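PDB 1JWQ: N-ACETYLMURAMOYL-L-ALANINE AMIDASE CwlV from Paenibacillus polymyxa, which probably hydrolyses the amide bond between N-acetylmuramic acid and L-alanine in bacterial peptidoglycan, through a catalytic domain that binds a zinc ion. Local coordinates for residues 28-33 against 78-83; 4-9 against 49-54; 91-96 against 140-145; 74-79 against 136-141. All blocks are in the same frame, centred on the assembly; numbering follows the deposited sequence.

All four contacts belong to one open alpha-beta-alpha domain. Contacts 2, 4 and 3 follow one another across its mixed sheet. Contact 2 pairs strand 2-8 with strand 47-51, contact 4 pairs strand 75-82 with strand 138-145, and contact 3 adds strand 92-96 to strand 138-145. Contacts 2 and 3 lie on opposite sides of the chain's centre, about 17 Å apart between centres. Contact 1 packs helix 26-42 on strand 75-82, and it shares Ser78 and Ile79 with contact 4. It also carries His80, which binds zinc together with His10 and Glu26. Contact 3 reaches the same site through Glu142, whose side chain comes within about 4 Å of the zinc ion.

Contact 1: residues 28-33 against 78-83; sequences TFNLAM and SIHANS. With ZN (zinc ion), chain B.
Phe29 and Asn30 leave helix 26-42 with different first torsions, and both land on strand 75-82. Phe29 has CG anti to its backbone N (chi1 172°), which carries the ring to His80 and Ala81. In Asn30, CG stands beside the backbone N (chi1 -63°), and this lays the amide against Ile79 and His80. The contact is helix-on-sheet packing in the open alpha-beta-alpha fold. The short segments of helix and strand run at 143° to each other.

Ile79 O sits over one face of the Asn30 amide, 3.0 Å from Asn30 CG, and no hydrogen bond joins them. Asn30 OD1 is 3.0 Å from His80 CA. The amide is held from outside the two segments, since ND2 donates to Gly9 O and to the zinc ligand Glu26. Glu26 belongs to the same helix, and Gly9 follows strand 2-8.

The apolar part lies on both sides of Asn30 along the helix. Phe29 CD2 touches Ala81 CB at 3.8 Å, while the ring edge turns toward His80 O. Met33 CB rests on Ile79 CG2 at 3.9 Å. The Met33 chain bends back, and its CG lies over one face of the Phe29 ring, near the rim. Helices 149-155 and 158-176 continue this packing.

On the other side of the strand, His80 points away from the helix and binds zinc. Its NE2 makes a weak hydrogen bond to Ser78 OG, which is also bonded to Asp7. His80 ND1 is 2.2 Å from the zinc ion. A zinc-bound water donates to Ala81 O at 2.9 Å.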
loop_
_atom_site.group_PDB
_atom_site.type_symbol
_atom_site.label_atom_id
_atom_site.label_comp_id
_atom_site.label_asym_id
_atom_site.label_seq_id
_atom_site.Cartn_x
_atom_site.Cartn_y
_atom_site.Cartn_z
ATOM N N THR A 28 6.951 4.329 8.989
ATOM C CA THR A 28 7.500 5.534 8.378
ATOM C C THR A 28 7.398 5.425 6.861
ATOM O O THR A 28 6.979 6.365 6.184
ATOM C CB THR A 28 8.978 5.707 8.776
ATOM O OG1 THR A 28 9.094 5.613 10.201
ATOM C CG2 THR A 28 9.503 7.058 8.319
ATOM N N PHE A 29 7.799 4.273 6.334
ATOM C CA PHE A 29 7.730 4.023 4.901
ATOM C C PHE A 29 6.281 4.072 4.417
ATOM O O PHE A 29 5.976 4.716 3.417
ATOM C CB PHE A 29 8.319 2.649 4.575
ATOM C CG PHE A 29 8.114 2.222 3.144
ATOM C CD1 PHE A 29 8.892 2.755 2.125
ATOM C CD2 PHE A 29 7.121 1.300 2.817
ATOM C CE1 PHE A 29 8.689 2.379 0.798
ATOM C CE2 PHE A 29 6.911 0.917 1.496
ATOM C CZ PHE A 29 7.699 1.460 0.482
ATOM N N ASN A 30 5.391 3.386 5.128
ATOM C CA ASN A 30 3.988 3.341 4.739
ATOM C C ASN A 30 3.355 4.719 4.634
ATOM O O ASN A 30 2.628 5.004 3.683
ATOM C CB ASN A 30 3.184 2.481 5.722
ATOM C CG ASN A 30 3.639 1.026 5.729
ATOM O OD1 ASN A 30 4.274 0.560 4.782
ATOM N ND2 ASN A 30 3.301 0.301 6.794
ATOM N N LEU A 31 3.626 5.573 5.612
ATOM C CA LEU A 31 3.064 6.918 5.606
ATOM C C LEU A 31 3.625 7.743 4.449
ATOM O O LEU A 31 2.876 8.389 3.724
ATOM C CB LEU A 31 3.359 7.615 6.932
ATOM C CG LEU A 31 2.842 9.052 7.044
ATOM C CD1 LEU A 31 1.326 9.071 6.883
ATOM C CD2 LEU A 31 3.239 9.617 8.396
ATOM N N ALA A 32 4.944 7.722 4.284
ATOM C CA ALA A 32 5.584 8.471 3.208
ATOM C C ALA A 32 4.987 8.079 1.858
ATOM O O ALA A 32 4.749 8.931 0.997
ATOM C CB ALA A 32 7.100 8.213 3.214
ATOM N N MET A 33 4.740 6.785 1.677
ATOM C CA MET A 33 4.164 6.292 0.430
ATOM C C MET A 33 2.720 6.758 0.267
ATOM O O MET A 33 2.331 7.228 -0.799
ATOM C CB MET A 33 4.214 4.760 0.383
ATOM C CG MET A 33 5.613 4.195 0.216
ATOM S SD MET A 33 6.408 4.825 -1.276
ATOM C CE MET A 33 5.150 4.481 -2.490
ATOM N N SER A 78 -4.006 -0.741 1.033
ATOM C CA SER A 78 -3.214 -0.681 2.252
ATOM C C SER A 78 -1.761 -0.843 1.824
ATOM O O SER A 78 -1.428 -1.761 1.076
ATOM C CB SER A 78 -3.622 -1.796 3.215
ATOM O OG SER A 78 -2.983 -1.620 4.467
ATOM N N ILE A 79 -0.908 0.071 2.277
ATOM C CA ILE A 79 0.501 0.052 1.918
ATOM C C ILE A 79 1.363 -0.421 3.081
ATOM O O ILE A 79 1.271 0.095 4.194
ATOM C CB ILE A 79 0.968 1.447 1.457
ATOM C CG1 ILE A 79 0.141 1.893 0.245
ATOM C CG2 ILE A 79 2.443 1.401 1.093
ATOM C CD1 ILE A 79 0.490 3.293 -0.260
ATOM N N HIS A 80 2.191 -1.417 2.799
ATOM C CA HIS A 80 3.058 -2.022 3.798
ATOM C C HIS A 80 4.444 -2.330 3.243
ATOM O O HIS A 80 4.697 -2.202 2.047
ATOM C CB HIS A 80 2.435 -3.335 4.283
ATOM C CG HIS A 80 1.210 -3.155 5.122
ATOM N ND1 HIS A 80 1.221 -3.298 6.492
ATOM C CD2 HIS A 80 -0.066 -2.848 4.785
ATOM C CE1 HIS A 80 0.007 -3.091 6.966
ATOM N NE2 HIS A 80 -0.794 -2.816 5.951
ATOM N N ALA A 81 5.336 -2.731 4.145
ATOM C CA ALA A 81 6.696 -3.133 3.801
ATOM C C ALA A 81 6.814 -4.478 4.511
ATOM O O ALA A 81 6.314 -4.641 5.629
ATOM C CB ALA A 81 7.716 -2.142 4.342
ATOM N N ASN A 82 7.472 -5.430 3.860
ATOM C CA ASN A 82 7.603 -6.791 4.368
ATOM C C ASN A 82 8.827 -7.065 5.241
ATOM O O ASN A 82 9.741 -6.248 5.343
ATOM C CB ASN A 82 7.608 -7.743 3.167
ATOM C CG ASN A 82 6.765 -8.981 3.387
ATOM O OD1 ASN A 82 6.302 -9.599 2.425
ATOM N ND2 ASN A 82 6.567 -9.359 4.641
ATOM N N SER A 83 8.831 -8.235 5.868
ATOM C CA SER A 83 9.941 -8.647 6.713
ATOM C C SER A 83 9.983 -10.162 6.750
ATOM O O SER A 83 8.941 -10.822 6.756
ATOM C CB SER A 83 9.783 -8.102 8.130
ATOM O OG SER A 83 10.975 -8.301 8.869
HETATM ZN ZN ZN B . 2.854 -4.121 7.669
HETATM O O HOH W 1 3.764 -5.637 6.688
HETATM O O HOH W 2 1.564 -5.828 8.378
#

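Contact 2: residues 4-9 against 49-54; sequences VVIDAG and VVLTRS
Arg53 reaches along Ala8 and Gly9, just past the end of the paired strands. At its CB the chain turns into the position between backbone N and carbonyl carbon (chi1 79°), and from CG to NE it is extended. Arg53 CG passes Ala8 CB at 4.1 Å. Arg53 CD comes to 3.7 Å from Ala8 O, and Arg53 NE donates to the same oxygen at 2.8 Å. At the tip, Arg53 NH2 donates to Gly9 O at 3.0 Å. Both donors stand above the planes of the carbonyls they meet, by 41° and 44°. Ala8 CB covers one face of the guanidinium. NH2 also bonds Lys27 O and NH1 bonds Asp55 O, so the group is fixed from several directions.

Before this point the strands pair in parallel. Val50 N donates to Val4 O, Ile6 N to Val50 O, and Thr52 N to Ile6 O. Where they part, a water bridges Ile6 O, Ala8 N and Arg53 N. Thr52 OG1 donates to the anti lone pair of Asp7 OD2 at 2.6 Å. Arg64 forms a salt bridge with that oxygen and also bonds Ala8 O.

Ile6 and Leu51 lie side by side, Ile6 CB to Leu51 CD1 3.8 Å. These two strands and helix 26-42 form a beta-alpha-beta unit. The helix covers Ile6, Val49 and Leu51, helix 158-176 covers Val4 and Ile6, and strand 75-82 borders strand 2-8.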
loop_
_atom_site.group_PDB
_atom_site.type_symbol
_atom_site.label_atom_id
_atom_site.label_comp_id
_atom_site.label_asym_id
_atom_site.label_seq_id
_atom_site.Cartn_x
_atom_site.Cartn_y
_atom_site.Cartn_z
ATOM N N VAL A 4 -11.277 7.039 -2.962
ATOM C CA VAL A 4 -10.115 6.168 -2.858
ATOM C C VAL A 4 -9.558 6.257 -1.446
ATOM O O VAL A 4 -9.181 7.335 -0.993
ATOM C CB VAL A 4 -9.009 6.607 -3.842
ATOM C CG1 VAL A 4 -7.792 5.689 -3.713
ATOM C CG2 VAL A 4 -9.547 6.595 -5.261
ATOM N N VAL A 5 -9.511 5.130 -0.744
ATOM C CA VAL A 5 -8.972 5.142 0.608
ATOM C C VAL A 5 -7.597 4.498 0.595
ATOM O O VAL A 5 -7.429 3.376 0.124
ATOM C CB VAL A 5 -9.900 4.399 1.599
ATOM C CG1 VAL A 5 -9.210 4.247 2.958
ATOM C CG2 VAL A 5 -11.194 5.182 1.770
ATOM N N ILE A 6 -6.612 5.245 1.081
ATOM C CA ILE A 6 -5.240 4.769 1.146
ATOM C C ILE A 6 -4.923 4.584 2.615
ATOM O O ILE A 6 -5.041 5.515 3.412
ATOM C CB ILE A 6 -4.254 5.783 0.548
ATOM C CG1 ILE A 6 -4.652 6.111 -0.894
ATOM C CG2 ILE A 6 -2.836 5.220 0.613
ATOM C CD1 ILE A 6 -4.574 4.942 -1.851
ATOM N N ASP A 7 -4.515 3.370 2.955
ATOM C CA ASP A 7 -4.213 3.008 4.323
ATOM C C ASP A 7 -2.732 2.717 4.528
ATOM O O ASP A 7 -2.210 1.717 4.023
ATOM C CB ASP A 7 -5.054 1.781 4.689
ATOM C CG ASP A 7 -4.753 1.260 6.071
ATOM O OD1 ASP A 7 -4.376 0.076 6.184
ATOM O OD2 ASP A 7 -4.893 2.035 7.033
ATOM N N ALA A 8 -2.058 3.606 5.253
ATOM C CA ALA A 8 -0.640 3.433 5.559
ATOM C C ALA A 8 -0.610 2.515 6.768
ATOM O O ALA A 8 -1.014 2.907 7.858
ATOM C CB ALA A 8 -0.002 4.777 5.901
ATOM N N GLY A 9 -0.139 1.290 6.571
ATOM C CA GLY A 9 -0.105 0.333 7.656
ATOM C C GLY A 9 0.615 0.775 8.913
ATOM O O GLY A 9 1.589 1.530 8.861
ATOM N N VAL A 49 -9.653 11.455 -2.620
ATOM C CA VAL A 49 -8.699 10.634 -1.883
ATOM C C VAL A 49 -8.764 10.836 -0.379
ATOM O O VAL A 49 -8.679 11.958 0.118
ATOM C CB VAL A 49 -7.259 10.918 -2.358
ATOM C CG1 VAL A 49 -6.284 9.977 -1.666
ATOM C CG2 VAL A 49 -7.181 10.764 -3.867
ATOM N N VAL A 50 -8.911 9.732 0.343
ATOM C CA VAL A 50 -8.990 9.776 1.792
ATOM C C VAL A 50 -7.949 8.846 2.394
ATOM O O VAL A 50 -7.872 7.678 2.029
ATOM C CB VAL A 50 -10.380 9.330 2.289
ATOM C CG1 VAL A 50 -10.397 9.287 3.814
ATOM C CG2 VAL A 50 -11.453 10.288 1.770
ATOM N N LEU A 51 -7.146 9.369 3.310
ATOM C CA LEU A 51 -6.135 8.553 3.967
ATOM C C LEU A 51 -6.600 8.195 5.368
ATOM O O LEU A 51 -7.037 9.065 6.120
ATOM C CB LEU A 51 -4.800 9.302 4.050
ATOM C CG LEU A 51 -3.818 9.086 2.894
ATOM C CD1 LEU A 51 -4.472 9.450 1.562
ATOM C CD2 LEU A 51 -2.577 9.931 3.140
ATOM N N THR A 52 -6.509 6.918 5.725
ATOM C CA THR A 52 -6.907 6.501 7.068
ATOM C C THR A 52 -6.046 7.251 8.083
ATOM O O THR A 52 -6.517 7.606 9.164
ATOM C CB THR A 52 -6.731 4.987 7.271
ATOM O OG1 THR A 52 -5.383 4.613 6.963
ATOM C CG2 THR A 52 -7.693 4.221 6.375
ATOM N N ARG A 53 -4.784 7.484 7.734
ATOM C CA ARG A 53 -3.885 8.238 8.600
ATOM C C ARG A 53 -2.919 9.053 7.753
ATOM O O ARG A 53 -2.382 8.571 6.749
ATOM C CB ARG A 53 -3.125 7.318 9.561
ATOM C CG ARG A 53 -1.940 6.581 8.984
ATOM C CD ARG A 53 -1.231 5.813 10.095
ATOM N NE ARG A 53 -0.143 4.978 9.592
ATOM C CZ ARG A 53 1.138 5.327 9.582
ATOM N NH1 ARG A 53 1.518 6.513 10.053
ATOM N NH2 ARG A 53 2.044 4.482 9.112
ATOM N N SER A 54 -2.712 10.301 8.158
ATOM C CA SER A 54 -1.844 11.214 7.432
ATOM C C SER A 54 -0.658 11.639 8.280
ATOM O O SER A 54 0.138 12.476 7.865
ATOM C CB SER A 54 -2.643 12.445 7.008
ATOM O OG SER A 54 -3.814 12.052 6.311
HETATM O O HOH W 3 -3.178 6.238 5.389
#

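Contact 3: residues 91-96 against 140-145; sequences GTETYY and LLEVGY
Glu93 and Glu142 face each other as a hydrogen-bonded antiparallel pair. Each backbone N donates to the other residue's O. Tyr95 and Leu140 form the next such pair, with Tyr95 N to Leu140 O at 2.8 Å. Thr94 and Leu141 lie between them as a non-hydrogen-bonded pair. At the far end Gly144 CA makes a CA-H...O contact with Gly91 O at 3.4 Å.

Strand 92-96 runs antiparallel to strand 138-145 and parallel to strand 120-125 on its other side, which makes the sheet of this open alpha-beta-alpha fold mixed.

Side-chain hydrogen bonds come next. Thr92 OG1 donates to Val143 O at 2.7 Å and also bonds Thr116. Tyr95 OH donates to Glu93 OE1 at 2.5 Å, from above the carboxylate plane. Glu93 OE2, whose position is less sure, is met by Tyr145 OH and by Arg121 in a salt bridge.

Apolar contacts occur on both faces. Leu141 CD2 lies 3.7 Å from Thr94 CG2, beside a threonine whose OG1 bonds His109. Tyr95 CE1 touches Glu142 CG at 3.7 Å, and Glu142 in turn packs on the zinc ligand His80.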
loop_
_atom_site.group_PDB
_atom_site.type_symbol
_atom_site.label_atom_id
_atom_site.label_comp_id
_atom_site.label_asym_id
_atom_site.label_seq_id
_atom_site.Cartn_x
_atom_site.Cartn_y
_atom_site.Cartn_z
ATOM N N GLY A 91 11.546 -8.746 -2.685
ATOM C CA GLY A 91 10.515 -8.708 -3.698
ATOM C C GLY A 91 9.256 -7.962 -3.323
ATOM O O GLY A 91 9.024 -7.618 -2.165
ATOM N N THR A 92 8.441 -7.734 -4.344
ATOM C CA THR A 92 7.181 -7.016 -4.227
ATOM C C THR A 92 6.001 -7.982 -4.346
ATOM O O THR A 92 5.971 -8.831 -5.243
ATOM C CB THR A 92 7.080 -5.963 -5.342
ATOM O OG1 THR A 92 8.177 -5.049 -5.221
ATOM C CG2 THR A 92 5.773 -5.216 -5.255
ATOM N N GLU A 93 5.027 -7.833 -3.448
ATOM C CA GLU A 93 3.843 -8.685 -3.441
ATOM C C GLU A 93 2.560 -7.854 -3.319
ATOM O O GLU A 93 2.542 -6.809 -2.649
ATOM C CB GLU A 93 3.916 -9.671 -2.267
ATOM C CG GLU A 93 5.336 -10.118 -1.917
ATOM C CD GLU A 93 5.414 -10.941 -0.637
ATOM O OE1 GLU A 93 4.550 -10.765 0.256
ATOM O OE2 GLU A 93 6.354 -11.762 -0.504
ATOM N N THR A 94 1.496 -8.338 -3.962
ATOM C CA THR A 94 0.192 -7.685 -3.937
ATOM C C THR A 94 -0.779 -8.730 -3.422
ATOM O O THR A 94 -0.819 -9.835 -3.949
ATOM C CB THR A 94 -0.255 -7.255 -5.329
ATOM O OG1 THR A 94 0.633 -6.243 -5.823
ATOM C CG2 THR A 94 -1.681 -6.702 -5.262
ATOM N N TYR A 95 -1.533 -8.388 -2.383
ATOM C CA TYR A 95 -2.492 -9.312 -1.783
ATOM C C TYR A 95 -3.952 -8.909 -1.944
ATOM O O TYR A 95 -4.288 -7.726 -1.948
ATOM C CB TYR A 95 -2.235 -9.444 -0.284
ATOM C CG TYR A 95 -0.948 -10.124 0.078
ATOM C CD1 TYR A 95 0.234 -9.400 0.229
ATOM C CD2 TYR A 95 -0.915 -11.499 0.284
ATOM C CE1 TYR A 95 1.420 -10.037 0.584
ATOM C CE2 TYR A 95 0.257 -12.143 0.639
ATOM C CZ TYR A 95 1.419 -11.410 0.789
ATOM O OH TYR A 95 2.575 -12.052 1.166
ATOM N N TYR A 96 -4.814 -9.915 -2.053
ATOM C CA TYR A 96 -6.256 -9.716 -2.144
ATOM C C TYR A 96 -6.795 -10.799 -1.208
ATOM O O TYR A 96 -6.072 -11.747 -0.886
ATOM C CB TYR A 96 -6.777 -9.975 -3.563
ATOM C CG TYR A 96 -6.805 -11.442 -3.926
ATOM C CD1 TYR A 96 -5.654 -12.097 -4.365
ATOM C CD2 TYR A 96 -7.965 -12.200 -3.752
ATOM C CE1 TYR A 96 -5.659 -13.470 -4.617
ATOM C CE2 TYR A 96 -7.979 -13.566 -3.997
ATOM C CZ TYR A 96 -6.821 -14.193 -4.428
ATOM O OH TYR A 96 -6.831 -15.546 -4.656
ATOM N N LEU A 140 -3.692 -5.214 -0.457
ATOM C CA LEU A 140 -2.651 -4.824 0.477
ATOM C C LEU A 140 -1.342 -5.033 -0.263
ATOM O O LEU A 140 -1.082 -6.108 -0.807
ATOM C CB LEU A 140 -2.703 -5.683 1.742
ATOM C CG LEU A 140 -1.723 -5.268 2.842
ATOM C CD1 LEU A 140 -2.325 -5.562 4.214
ATOM C CD2 LEU A 140 -0.399 -6.002 2.648
ATOM N N LEU A 141 -0.530 -3.989 -0.306
ATOM C CA LEU A 141 0.733 -4.057 -1.012
ATOM C C LEU A 141 1.910 -4.160 -0.059
ATOM O O LEU A 141 2.024 -3.380 0.877
ATOM C CB LEU A 141 0.900 -2.808 -1.886
ATOM C CG LEU A 141 -0.303 -2.399 -2.744
ATOM C CD1 LEU A 141 0.041 -1.117 -3.499
ATOM C CD2 LEU A 141 -0.665 -3.515 -3.716
ATOM N N GLU A 142 2.760 -5.154 -0.285
ATOM C CA GLU A 142 3.973 -5.319 0.509
ATOM C C GLU A 142 5.012 -4.905 -0.526
ATOM O O GLU A 142 5.430 -5.704 -1.361
ATOM C CB GLU A 142 4.146 -6.779 0.930
ATOM C CG GLU A 142 3.215 -7.201 2.067
ATOM C CD GLU A 142 3.571 -6.550 3.393
ATOM O OE1 GLU A 142 2.810 -6.723 4.373
ATOM O OE2 GLU A 142 4.617 -5.870 3.463
ATOM N N VAL A 143 5.402 -3.636 -0.474
ATOM C CA VAL A 143 6.326 -3.069 -1.448
ATOM C C VAL A 143 7.675 -3.754 -1.590
ATOM O O VAL A 143 8.139 -3.978 -2.703
ATOM C CB VAL A 143 6.554 -1.571 -1.172
ATOM C CG1 VAL A 143 7.383 -0.955 -2.292
ATOM C CG2 VAL A 143 5.207 -0.857 -1.059
ATOM N N GLY A 144 8.297 -4.073 -0.464
ATOM C CA GLY A 144 9.592 -4.727 -0.486
ATOM C C GLY A 144 9.939 -5.191 0.913
ATOM O O GLY A 144 9.175 -4.948 1.848
ATOM N N TYR A 145 11.087 -5.846 1.065
ATOM C CA TYR A 145 11.512 -6.357 2.370
ATOM C C TYR A 145 12.490 -5.456 3.101
ATOM O O TYR A 145 13.557 -5.133 2.586
ATOM C CB TYR A 145 12.134 -7.750 2.206
ATOM C CG TYR A 145 11.109 -8.830 1.984
ATOM C CD1 TYR A 145 10.766 -9.711 3.008
ATOM C CD2 TYR A 145 10.444 -8.941 0.762
ATOM C CE1 TYR A 145 9.781 -10.681 2.823
ATOM C CE2 TYR A 145 9.457 -9.898 0.566
ATOM C CZ TYR A 145 9.130 -10.765 1.598
ATOM O OH TYR A 145 8.153 -11.710 1.397
HETATM O O HOH W 4 6.942 -7.877 -0.392
#

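Contact 4: residues 74-79 against 136-141; sequences NVFVSI and MPAVLL
Phe76 and Ala138 start the parallel pairing of strands 75-82 and 138-145, near the middle of the mixed sheet of the open alpha-beta-alpha fold. The pairing runs to Ile79 and Leu141, and the short strand segments are only 15° apart in direction. Four backbone bonds hold it. Phe76 N donates to Pro137 O, Val139 N to Phe76 O and Ser78 N to Val139 O. Leu141 N donates to Ser78 O at 2.8 Å.

The tight part is this buried pairing. Phe76 CB meets Ala138 CB at 3.7 Å. A chi1 of 177° swings the Phe76 ring away from its own backbone N and sets Phe76 CD1 3.9 Å from Ala138 CB. Val130 of helix 129-132 packs on Phe76 on this face, and Phe76 also touches Val5 and Asp7 of the adjacent strand 2-8. On the other face Val77 CG1 meets Leu141 CD1 at 3.8 Å, and the two side chains cross at a slant. Helix 102-116 covers Val77 and Val139 there.

The start of the contact is less bonded and lies nearer solvent, at the partly exposed Asn74 and Pro137. No hydrogen bond joins the segments before Phe76. Asn74 O faces Pro137 CD at 3.3 Å, and Asn74 OD1 bonds Val3 N on the neighbouring strand. Met136 is buried. Its bent chain brings CG close to Val75 CA, and Met136 SD lies 4.0 Å from Phe76 CB.

At the opposite end, toward the zinc site, Ser78 CB lies 4.0 Å from Leu140 CG. Ser78 OG, bonded to Asp7, lies 4.0 Å from Leu140 CD1.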
loop_
_atom_site.group_PDB
_atom_site.type_symbol
_atom_site.label_atom_id
_atom_site.label_comp_id
_atom_site.label_asym_id
_atom_site.label_seq_id
_atom_site.Cartn_x
_atom_site.Cartn_y
_atom_site.Cartn_z
ATOM N N ASN A 74 -14.558 3.363 -3.249
ATOM C CA ASN A 74 -14.676 2.584 -4.470
ATOM C C ASN A 74 -13.544 1.563 -4.462
ATOM O O ASN A 74 -13.668 0.470 -5.013
ATOM C CB ASN A 74 -14.583 3.491 -5.697
ATOM C CG ASN A 74 -15.804 4.376 -5.856
ATOM O OD1 ASN A 74 -16.008 5.321 -5.091
ATOM N ND2 ASN A 74 -16.633 4.065 -6.843
ATOM N N VAL A 75 -12.434 1.936 -3.833
ATOM C CA VAL A 75 -11.291 1.040 -3.696
ATOM C C VAL A 75 -10.568 1.337 -2.395
ATOM O O VAL A 75 -10.670 2.433 -1.843
ATOM C CB VAL A 75 -10.271 1.180 -4.850
ATOM C CG1 VAL A 75 -10.915 0.774 -6.164
ATOM C CG2 VAL A 75 -9.736 2.604 -4.915
ATOM N N PHE A 76 -9.834 0.342 -1.913
ATOM C CA PHE A 76 -9.074 0.460 -0.682
ATOM C C PHE A 76 -7.691 -0.119 -0.947
ATOM O O PHE A 76 -7.562 -1.215 -1.484
ATOM C CB PHE A 76 -9.786 -0.315 0.429
ATOM C CG PHE A 76 -9.060 -0.320 1.747
ATOM C CD1 PHE A 76 -8.126 -1.308 2.037
ATOM C CD2 PHE A 76 -9.342 0.644 2.715
ATOM C CE1 PHE A 76 -7.483 -1.345 3.275
ATOM C CE2 PHE A 76 -8.706 0.620 3.957
ATOM C CZ PHE A 76 -7.774 -0.379 4.236
ATOM N N VAL A 77 -6.660 0.634 -0.596
ATOM C CA VAL A 77 -5.294 0.173 -0.793
ATOM C C VAL A 77 -4.519 0.358 0.497
ATOM O O VAL A 77 -4.398 1.475 1.003
ATOM C CB VAL A 77 -4.568 0.963 -1.903
ATOM C CG1 VAL A 77 -3.137 0.450 -2.057
ATOM C CG2 VAL A 77 -5.318 0.827 -3.226
ATOM N N SER A 78 -4.006 -0.741 1.033
ATOM C CA SER A 78 -3.214 -0.681 2.252
ATOM C C SER A 78 -1.761 -0.843 1.824
ATOM O O SER A 78 -1.428 -1.761 1.076
ATOM C CB SER A 78 -3.622 -1.796 3.215
ATOM O OG SER A 78 -2.983 -1.620 4.467
ATOM N N ILE A 79 -0.908 0.071 2.277
ATOM C CA ILE A 79 0.501 0.052 1.918
ATOM C C ILE A 79 1.363 -0.421 3.081
ATOM O O ILE A 79 1.271 0.095 4.194
ATOM C CB ILE A 79 0.968 1.447 1.457
ATOM C CG1 ILE A 79 0.141 1.893 0.245
ATOM C CG2 ILE A 79 2.443 1.401 1.093
ATOM C CD1 ILE A 79 0.490 3.293 -0.260
ATOM N N MET A 136 -15.451 -3.280 -0.625
ATOM C CA MET A 136 -15.139 -2.788 -1.961
ATOM C C MET A 136 -13.812 -3.424 -2.368
ATOM O O MET A 136 -13.136 -4.035 -1.536
ATOM C CB MET A 136 -15.013 -1.252 -1.967
ATOM C CG MET A 136 -13.771 -0.682 -1.265
ATOM S SD MET A 136 -13.765 -0.831 0.540
ATOM C CE MET A 136 -15.363 -0.041 0.969
ATOM N N PRO A 137 -13.423 -3.305 -3.649
ATOM C CA PRO A 137 -12.148 -3.907 -4.056
ATOM C C PRO A 137 -11.050 -3.409 -3.129
ATOM O O PRO A 137 -10.870 -2.204 -2.964
ATOM C CB PRO A 137 -11.985 -3.421 -5.491
ATOM C CG PRO A 137 -13.403 -3.410 -5.980
ATOM C CD PRO A 137 -14.143 -2.760 -4.815
ATOM N N ALA A 138 -10.322 -4.336 -2.516
ATOM C CA ALA A 138 -9.282 -3.954 -1.574
ATOM C C ALA A 138 -8.045 -4.815 -1.683
ATOM O O ALA A 138 -8.124 -6.041 -1.701
ATOM C CB ALA A 138 -9.830 -4.017 -0.143
ATOM N N VAL A 139 -6.893 -4.167 -1.743
ATOM C CA VAL A 139 -5.643 -4.900 -1.829
ATOM C C VAL A 139 -4.644 -4.366 -0.822
ATOM O O VAL A 139 -4.747 -3.226 -0.364
ATOM C CB VAL A 139 -5.030 -4.811 -3.241
ATOM C CG1 VAL A 139 -5.995 -5.418 -4.266
ATOM C CG2 VAL A 139 -4.721 -3.360 -3.588
ATOM N N LEU A 140 -3.692 -5.214 -0.457
ATOM C CA LEU A 140 -2.651 -4.824 0.477
ATOM C C LEU A 140 -1.342 -5.033 -0.263
ATOM O O LEU A 140 -1.082 -6.108 -0.807
ATOM C CB LEU A 140 -2.703 -5.683 1.742
ATOM C CG LEU A 140 -1.723 -5.268 2.842
ATOM C CD1 LEU A 140 -2.325 -5.562 4.214
ATOM C CD2 LEU A 140 -0.399 -6.002 2.648
ATOM N N LEU A 141 -0.530 -3.989 -0.306
ATOM C CA LEU A 141 0.733 -4.057 -1.012
ATOM C C LEU A 141 1.910 -4.160 -0.059
ATOM O O LEU A 141 2.024 -3.380 0.877
ATOM C CB LEU A 141 0.900 -2.808 -1.886
ATOM C CG LEU A 141 -0.303 -2.399 -2.744
ATOM C CD1 LEU A 141 0.041 -1.117 -3.499
ATOM C CD2 LEU A 141 -0.665 -3.515 -3.716
#